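Local structure of alpha-L-rhamnosidase (Streptomyces avermitilis, 3W5M) at residues A[530-533]-A[537-540]; A[875-880]-A[885-890]; A[892-895]-A[899-902]. The protein hydrolyses terminal non-reducing alpha-L-rhamnose residues from alpha-L-rhamnosides, including citrus flavonoids such as naringin, rutin and hesperidin, and the arabinogalactan-protein gum arabic. One frame throughout, in Å; residues are numbered along the deposited sequence.

Contact 1: A[530-533]-A[537-540]; sequences VLNP and IYTA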
loop_
_atom_site.group_PDB
_atom_site.type_symbol
_atom_site.label_atom_id
_atom_site.label_comp_id
_atom_site.label_asym_id
_atom_site.label_seq_id
_atom_site.Cartn_x
_atom_site.Cartn_y
_atom_site.Cartn_z
ATOM N N VAL A 530 10.850 -15.916 1.416
ATOM C CA VAL A 530 12.014 -16.763 1.066
ATOM C C VAL A 530 12.034 -18.039 1.909
ATOM O O VAL A 530 11.251 -18.174 2.871
ATOM C CB VAL A 530 13.351 -15.995 1.245
ATOM C CG1 VAL A 530 13.429 -14.823 0.258
ATOM C CG2 VAL A 530 13.500 -15.501 2.673
ATOM N N LEU A 531 12.936 -18.960 1.543
ATOM C CA LEU A 531 13.097 -20.251 2.217
ATOM C C LEU A 531 14.463 -20.360 2.854
ATOM O O LEU A 531 15.414 -19.671 2.447
ATOM C CB LEU A 531 12.947 -21.397 1.214
ATOM C CG LEU A 531 11.639 -21.598 0.451
ATOM C CD1 LEU A 531 11.751 -22.786 -0.486
ATOM C CD2 LEU A 531 10.446 -21.761 1.383
ATOM N N ASN A 532 14.566 -21.192 3.883
ATOM C CA ASN A 532 15.877 -21.585 4.416
ATOM C C ASN A 532 16.487 -22.635 3.486
ATOM O O ASN A 532 15.764 -23.244 2.690
ATOM C CB ASN A 532 15.724 -22.173 5.829
ATOM C CG ASN A 532 15.179 -21.182 6.828
ATOM O OD1 ASN A 532 15.802 -20.159 7.128
ATOM N ND2 ASN A 532 14.016 -21.495 7.378
ATOM N N PRO A 533 17.819 -22.890 3.592
ATOM C CA PRO A 533 18.394 -23.914 2.690
ATOM C C PRO A 533 17.752 -25.305 2.813
ATOM O O PRO A 533 17.759 -26.056 1.846
ATOM C CB PRO A 533 19.876 -23.950 3.073
ATOM C CG PRO A 533 20.147 -22.635 3.713
ATOM C CD PRO A 533 18.862 -22.220 4.401
ATOM N N ILE A 537 10.105 -22.568 5.404
ATOM C CA ILE A 537 9.938 -21.113 5.269
ATOM C C ILE A 537 10.739 -20.308 6.282
ATOM O O ILE A 537 10.947 -20.727 7.434
ATOM C CB ILE A 537 8.458 -20.663 5.279
ATOM C CG1 ILE A 537 7.789 -20.965 6.635
ATOM C CG2 ILE A 537 7.724 -21.288 4.100
ATOM C CD1 ILE A 537 6.508 -20.174 6.900
ATOM N N TYR A 538 11.250 -19.169 5.815
ATOM C CA TYR A 538 11.989 -18.247 6.644
ATOM C C TYR A 538 11.097 -17.047 6.894
ATOM O O TYR A 538 10.642 -16.419 5.931
ATOM C CB TYR A 538 13.259 -17.783 5.905
ATOM C CG TYR A 538 14.046 -16.712 6.639
ATOM C CD1 TYR A 538 14.881 -17.034 7.708
ATOM C CD2 TYR A 538 13.962 -15.373 6.263
ATOM C CE1 TYR A 538 15.613 -16.054 8.384
ATOM C CE2 TYR A 538 14.698 -14.390 6.922
ATOM C CZ TYR A 538 15.525 -14.733 7.982
ATOM O OH TYR A 538 16.266 -13.753 8.631
ATOM N N THR A 539 10.872 -16.722 8.165
ATOM C CA THR A 539 9.943 -15.640 8.529
ATOM C C THR A 539 10.560 -14.622 9.488
ATOM O O THR A 539 9.904 -13.665 9.860
ATOM C CB THR A 539 8.634 -16.168 9.185
ATOM O OG1 THR A 539 8.962 -17.005 10.292
ATOM C CG2 THR A 539 7.771 -16.935 8.207
ATOM N N ALA A 540 11.818 -14.810 9.889
ATOM C CA ALA A 540 12.441 -13.899 10.858
ATOM C C ALA A 540 12.419 -12.418 10.428
ATOM O O ALA A 540 12.311 -11.507 11.271
ATOM C CB ALA A 540 13.862 -14.344 11.165
#

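Contact 2: A[875-880]-A[885-890]; sequences HQRTFP and PIDKGS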
loop_
_atom_site.group_PDB
_atom_site.type_symbol
_atom_site.label_atom_id
_atom_site.label_comp_id
_atom_site.label_asym_id
_atom_site.label_seq_id
_atom_site.Cartn_x
_atom_site.Cartn_y
_atom_site.Cartn_z
ATOM N N HIS A 875 24.230 -4.730 -16.982
ATOM C CA HIS A 875 24.373 -6.152 -17.327
ATOM C C HIS A 875 25.205 -6.937 -16.315
ATOM O O HIS A 875 25.334 -8.162 -16.435
ATOM C CB HIS A 875 25.010 -6.308 -18.707
ATOM C CG HIS A 875 24.107 -5.935 -19.833
ATOM N ND1 HIS A 875 22.866 -6.507 -20.010
ATOM C CD2 HIS A 875 24.268 -5.057 -20.847
ATOM C CE1 HIS A 875 22.295 -5.986 -21.082
ATOM N NE2 HIS A 875 23.132 -5.112 -21.612
ATOM N N GLN A 876 25.763 -6.225 -15.344
ATOM C CA GLN A 876 26.576 -6.815 -14.282
ATOM C C GLN A 876 25.799 -7.911 -13.536
ATOM O O GLN A 876 24.637 -7.706 -13.163
ATOM C CB GLN A 876 27.007 -5.708 -13.325
ATOM C CG GLN A 876 27.889 -6.111 -12.155
ATOM C CD GLN A 876 29.216 -6.746 -12.570
ATOM O OE1 GLN A 876 29.281 -7.949 -12.857
ATOM N NE2 GLN A 876 30.287 -5.946 -12.574
ATOM N N ARG A 877 26.423 -9.072 -13.335
ATOM C CA ARG A 877 25.753 -10.206 -12.658
ATOM C C ARG A 877 26.311 -10.488 -11.255
ATOM O O ARG A 877 25.674 -11.153 -10.424
ATOM C CB ARG A 877 25.801 -11.459 -13.530
ATOM C CG ARG A 877 24.899 -11.401 -14.763
ATOM C CD ARG A 877 25.056 -12.649 -15.620
ATOM N NE ARG A 877 24.818 -13.862 -14.841
ATOM C CZ ARG A 877 25.130 -15.090 -15.232
ATOM N NH1 ARG A 877 25.700 -15.296 -16.414
ATOM N NH2 ARG A 877 24.879 -16.119 -14.431
ATOM N N THR A 878 27.504 -9.988 -10.968
ATOM C CA THR A 878 28.111 -10.267 -9.676
ATOM C C THR A 878 27.732 -9.176 -8.697
ATOM O O THR A 878 27.325 -8.098 -9.112
ATOM C CB THR A 878 29.654 -10.413 -9.782
ATOM O OG1 THR A 878 30.190 -9.227 -10.378
ATOM C CG2 THR A 878 30.015 -11.622 -10.645
ATOM N N PHE A 879 27.852 -9.451 -7.400
ATOM C CA PHE A 879 27.444 -8.492 -6.340
ATOM C C PHE A 879 28.370 -7.261 -6.173
ATOM O O PHE A 879 29.589 -7.411 -6.270
ATOM C CB PHE A 879 27.319 -9.218 -4.989
ATOM C CG PHE A 879 27.206 -8.290 -3.806
ATOM C CD1 PHE A 879 28.345 -7.815 -3.157
ATOM C CD2 PHE A 879 25.959 -7.868 -3.349
ATOM C CE1 PHE A 879 28.245 -6.924 -2.090
ATOM C CE2 PHE A 879 25.859 -6.975 -2.288
ATOM C CZ PHE A 879 26.994 -6.507 -1.653
ATOM N N PRO A 880 27.806 -6.043 -5.904
ATOM C CA PRO A 880 26.378 -5.629 -5.942
ATOM C C PRO A 880 25.913 -5.248 -7.344
ATOM O O PRO A 880 26.690 -4.687 -8.140
ATOM C CB PRO A 880 26.346 -4.410 -5.017
ATOM C CG PRO A 880 27.718 -3.833 -5.122
ATOM C CD PRO A 880 28.632 -5.018 -5.227
ATOM N N PRO A 885 20.752 -10.341 -7.550
ATOM C CA PRO A 885 19.519 -10.909 -6.953
ATOM C C PRO A 885 18.712 -11.744 -7.916
ATOM O O PRO A 885 18.156 -12.765 -7.508
ATOM C CB PRO A 885 18.740 -9.669 -6.478
ATOM C CG PRO A 885 19.792 -8.632 -6.276
ATOM C CD PRO A 885 20.806 -8.876 -7.374
ATOM N N ILE A 886 18.682 -11.347 -9.191
ATOM C CA ILE A 886 17.989 -12.102 -10.232
ATOM C C ILE A 886 18.558 -13.515 -10.390
ATOM O O ILE A 886 17.789 -14.485 -10.557
ATOM C CB ILE A 886 17.952 -11.347 -11.571
ATOM C CG1 ILE A 886 17.181 -10.027 -11.369
ATOM C CG2 ILE A 886 17.323 -12.217 -12.650
ATOM C CD1 ILE A 886 16.950 -9.205 -12.626
ATOM N N ASP A 887 19.885 -13.626 -10.330
ATOM C CA ASP A 887 20.544 -14.941 -10.383
ATOM C C ASP A 887 20.212 -15.815 -9.158
ATOM O O ASP A 887 20.241 -17.049 -9.256
ATOM C CB ASP A 887 22.062 -14.797 -10.585
ATOM C CG ASP A 887 22.427 -14.403 -12.012
ATOM O OD1 ASP A 887 21.571 -14.533 -12.918
ATOM O OD2 ASP A 887 23.583 -13.961 -12.238
ATOM N N LYS A 888 19.863 -15.167 -8.040
ATOM C CA LYS A 888 19.409 -15.862 -6.832
ATOM C C LYS A 888 17.899 -16.107 -6.807
ATOM O O LYS A 888 17.347 -16.418 -5.753
ATOM C CB LYS A 888 19.825 -15.120 -5.559
ATOM C CG LYS A 888 21.303 -14.779 -5.466
ATOM C CD LYS A 888 22.152 -15.986 -5.134
ATOM C CE LYS A 888 22.676 -15.919 -3.712
ATOM N NZ LYS A 888 23.873 -15.051 -3.602
ATOM N N GLY A 889 17.240 -15.962 -7.955
ATOM C CA GLY A 889 15.818 -16.265 -8.084
ATOM C C GLY A 889 14.865 -15.151 -7.644
ATOM O O GLY A 889 13.670 -15.410 -7.467
ATOM N N SER A 890 15.371 -13.918 -7.481
ATOM C CA SER A 890 14.485 -12.772 -7.122
ATOM C C SER A 890 13.360 -12.610 -8.131
ATOM O O SER A 890 13.553 -12.819 -9.328
ATOM C CB SER A 890 15.269 -11.458 -6.962
ATOM O OG SER A 890 15.682 -10.953 -8.221
HETATM O O HOH W 1 25.256 -13.725 -10.167
#

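Contact 3: A[892-895]-A[899-902]; sequences TMWE and SIQP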
loop_
_atom_site.group_PDB
_atom_site.type_symbol
_atom_site.label_atom_id
_atom_site.label_comp_id
_atom_site.label_asym_id
_atom_site.label_seq_id
_atom_site.Cartn_x
_atom_site.Cartn_y
_atom_site.Cartn_z
ATOM N N THR A 892 11.141 -9.858 -7.260
ATOM C CA THR A 892 10.820 -8.488 -6.868
ATOM C C THR A 892 12.156 -7.833 -6.574
ATOM O O THR A 892 13.193 -8.493 -6.700
ATOM C CB THR A 892 9.945 -8.407 -5.605
ATOM O OG1 THR A 892 10.517 -9.198 -4.542
ATOM C CG2 THR A 892 8.522 -8.864 -5.888
ATOM N N MET A 893 12.146 -6.550 -6.207
ATOM C CA MET A 893 13.376 -5.857 -5.834
ATOM C C MET A 893 13.551 -5.972 -4.343
ATOM O O MET A 893 12.586 -5.816 -3.572
ATOM C CB MET A 893 13.372 -4.374 -6.246
ATOM C CG MET A 893 12.915 -4.144 -7.677
ATOM S SD MET A 893 13.755 -5.106 -8.930
ATOM C CE MET A 893 15.327 -4.241 -8.792
ATOM N N TRP A 894 14.783 -6.236 -3.913
ATOM C CA TRP A 894 15.058 -6.343 -2.470
ATOM C C TRP A 894 15.388 -5.017 -1.805
ATOM O O TRP A 894 15.893 -4.088 -2.469
ATOM C CB TRP A 894 16.235 -7.302 -2.223
ATOM C CG TRP A 894 16.084 -8.664 -2.775
ATOM C CD1 TRP A 894 14.930 -9.300 -3.159
ATOM C CD2 TRP A 894 17.146 -9.611 -2.943
ATOM N NE1 TRP A 894 15.227 -10.587 -3.583
ATOM C CE2 TRP A 894 16.577 -10.798 -3.448
ATOM C CE3 TRP A 894 18.529 -9.560 -2.716
ATOM C CZ2 TRP A 894 17.357 -11.936 -3.758
ATOM C CZ3 TRP A 894 19.306 -10.698 -3.007
ATOM C CH2 TRP A 894 18.710 -11.865 -3.510
ATOM N N GLU A 895 15.155 -4.939 -0.496
ATOM C CA GLU A 895 15.518 -3.775 0.281
ATOM C C GLU A 895 17.029 -3.476 0.221
ATOM O O GLU A 895 17.407 -2.302 0.243
ATOM C CB GLU A 895 15.121 -3.940 1.741
ATOM C CG GLU A 895 15.236 -2.679 2.596
ATOM C CD GLU A 895 14.632 -2.851 3.988
ATOM O OE1 GLU A 895 14.448 -4.022 4.416
ATOM O OE2 GLU A 895 14.353 -1.819 4.662
ATOM N N SER A 899 20.421 -8.610 0.372
ATOM C CA SER A 899 19.404 -9.204 1.269
ATOM C C SER A 899 19.651 -10.710 1.486
ATOM O O SER A 899 19.481 -11.209 2.602
ATOM C CB SER A 899 17.978 -8.906 0.789
ATOM O OG SER A 899 17.679 -7.544 1.055
ATOM N N ILE A 900 20.043 -11.408 0.418
ATOM C CA ILE A 900 20.769 -12.674 0.525
ATOM C C ILE A 900 22.232 -12.336 0.233
ATOM O O ILE A 900 22.533 -11.752 -0.818
ATOM C CB ILE A 900 20.322 -13.734 -0.494
ATOM C CG1 ILE A 900 18.835 -14.097 -0.308
ATOM C CG2 ILE A 900 21.180 -14.992 -0.338
ATOM C CD1 ILE A 900 18.204 -14.826 -1.486
ATOM N N GLN A 901 23.129 -12.675 1.157
ATOM C CA GLN A 901 24.555 -12.344 1.003
ATOM C C GLN A 901 25.306 -13.353 0.134
ATOM O O GLN A 901 24.813 -14.471 -0.076
ATOM C CB GLN A 901 25.228 -12.245 2.361
ATOM C CG GLN A 901 24.403 -11.502 3.378
ATOM C CD GLN A 901 25.259 -10.880 4.442
ATOM O OE1 GLN A 901 25.117 -11.190 5.621
ATOM N NE2 GLN A 901 26.166 -10.001 4.035
ATOM N N PRO A 902 26.497 -12.961 -0.383
ATOM C CA PRO A 902 27.255 -13.817 -1.303
ATOM C C PRO A 902 27.648 -15.175 -0.705
ATOM O O PRO A 902 27.820 -16.133 -1.454
ATOM C CB PRO A 902 28.501 -12.980 -1.633
ATOM C CG PRO A 902 28.098 -11.576 -1.355
ATOM C CD PRO A 902 27.173 -11.665 -0.174
#

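Contact 1: A[530-533]-A[537-540]
The backbone N-H of Tyr538 points at the carbonyl oxygen of Val530, with Tyr538 N and Val530 O 3.1 Å apart and an N-H...O angle of 166°. This nearly straight bond ties the arms of a short beta hairpin in the concanavalin-like domain, whose strands 530-531 and 537-538 are otherwise weakly bonded. Nearer the turn, Leu531 and Ile537 form an antiparallel non-hydrogen-bonded pair with their CA atoms 4.5 Å apart. Their side chains diverge at the root, but the end of Leu531 swings back so that its CD2 touches Ile537 CG2 at 3.9 Å. Both side chains also rest on Val500 and Tyr572, which places the hairpin against strands 498-503 and 572-576 of the domain's large sheet.

The other side chains gather round the Tyr538 ring. With Tyr538 CG anti to the backbone N (chi1 175°), the side chain is laid alongside that of Val530, pointing the same way, with Val530 CG2 3.6 Å from Tyr538 CD2. At the other ortho carbon the side-chain amide of Asn532 comes across: Asn532 OD1 lies 3.3 Å from Tyr538 CD1, and the amide and ring planes stand 88° apart. The nitrogen of that amide is engaged by the turn itself, in a hydrogen bond to Thr536 OG1, while Asn532 ND2 also lies 3.2 Å from Ile537 O. Phe906 and Pro909, from a loop of the catalytic domain, touch Tyr538, and Val530 reaches Phe906 and Phe914, so this side of the hairpin forms part of a domain interface. The chain then curls back beside the aromatic ring, setting the backbone atom Ala540 N over the centre of one face of Tyr538, 4.0 Å above its plane.

Contact 2: A[875-880]-A[885-890]
Arg877 wraps its side chain round a single carboxylate oxygen of Asp887, in a salt bridge at the surface of the catalytic domain. From the start the aliphatic stem keeps close to it: Arg877 CB lies 3.6 Å from Asp887 OD2, and CG and CD stay at similar range. A bend about the CG-CD bond (chi3 55°) then turns the NE edge of the guanidinium to the same oxygen. Arg877 NE donates to Asp887 OD2 over 2.9 Å, nearly straight at 168°; this oxygen lies in the guanidinium plane and is met on the carboxylate's syn side, slightly out of the carboxylate plane. Arg877 NH2 adds a weak, bent bond of 3.3 Å to Asp887 OD2. Since the guanidinium and carboxylate planes stand 83° apart, this is no paired, two-oxygen bridge; one oxygen takes both N-H groups. It also accepts a hydrogen bond from a water, 2.7 Å from Asp887 OD2, which donates as well to Arg877 O at 2.6 Å and so bridges the loop backbone and the carboxylate.

Asp887 is the last helical residue of helix 883-887, which closes in a Schellman motif with Gly889 at positive phi. The bridge therefore fastens the end of this short helix to the loop that follows helix 867-875, while Ile886 of the same helix packs against helix 607-622.

Contact 3: A[892-895]-A[899-902]
The indole of Trp894 lies against the backbone and side chains of Ser899 and Ile900, closing a tight bend in the long loop between helices 883-887 and 923-929 of the (alpha/alpha)6-barrel catalytic domain. The tight part is this tryptophan. Its CG is anti to the carbonyl carbon (chi1 -56°), and together with the turn of the indole about the next bond (chi2 -19°) this brings the six-membered ring to the returning chain, where Trp894 CE3 meets Ser899 CB at 3.6 Å. Farther along the ring, Trp894 CZ3 comes within 3.6 Å of the backbone atom Ile900 N. At the end, Ile900 crosses the indole obliquely and its terminal methyl CD1 touches Trp894 CH2, again at 3.6 Å. The contact is thus purely van der Waals. With an alanine at Trp894, Ser899 and Ile900 would probably lose the surface they rest on, and the gap opened could let the bend carrying Glu895 shift.

The outer side is looser. Ile900 is only partly covered, and exposed Pro902 leans on Tyr884, whose hydroxyl is hydrogen-bonded to Ile900 O.

At the inner end lies Glu895, the probable proton acceptor of the active site, which barely touches the returning segment. Its carboxylate is held from elsewhere: OE1 takes a salt bridge from Arg634 and a hydrogen bond from Ser913 N, while OE2 is hydrogen-bonded to a Tris molecule, probably from the crystallisation liquor. Ser899 OG is hydrogen-bonded to Arg896 N and Asn912 OD1, and the same oxygen rests 3.6 Å from Trp894 CB.

Contacts 2 and 3 adjoin, their centres 9 Å apart: Pro885 CA lies 3.7 Å from Trp894 CH2, and Lys888 CE lies 3.8 Å from Ile900 CG2. The helix end fastened in contact 2 thus backs the tryptophan beside Glu895, although the salt bridge itself is remote from the sugar site. Contact 1 belongs to another domain and touches neither, its centre about 13 Å from that of contact 3, but Phe914 spans the interval, meeting Val530 as well as Trp894 and Ser899. The side chain of Glu895 is about 3 Å from that of Arg634, which binds rhamnose, as does neighbouring His916. The side chain of Tyr538 stands about 11 Å from that of Glu895.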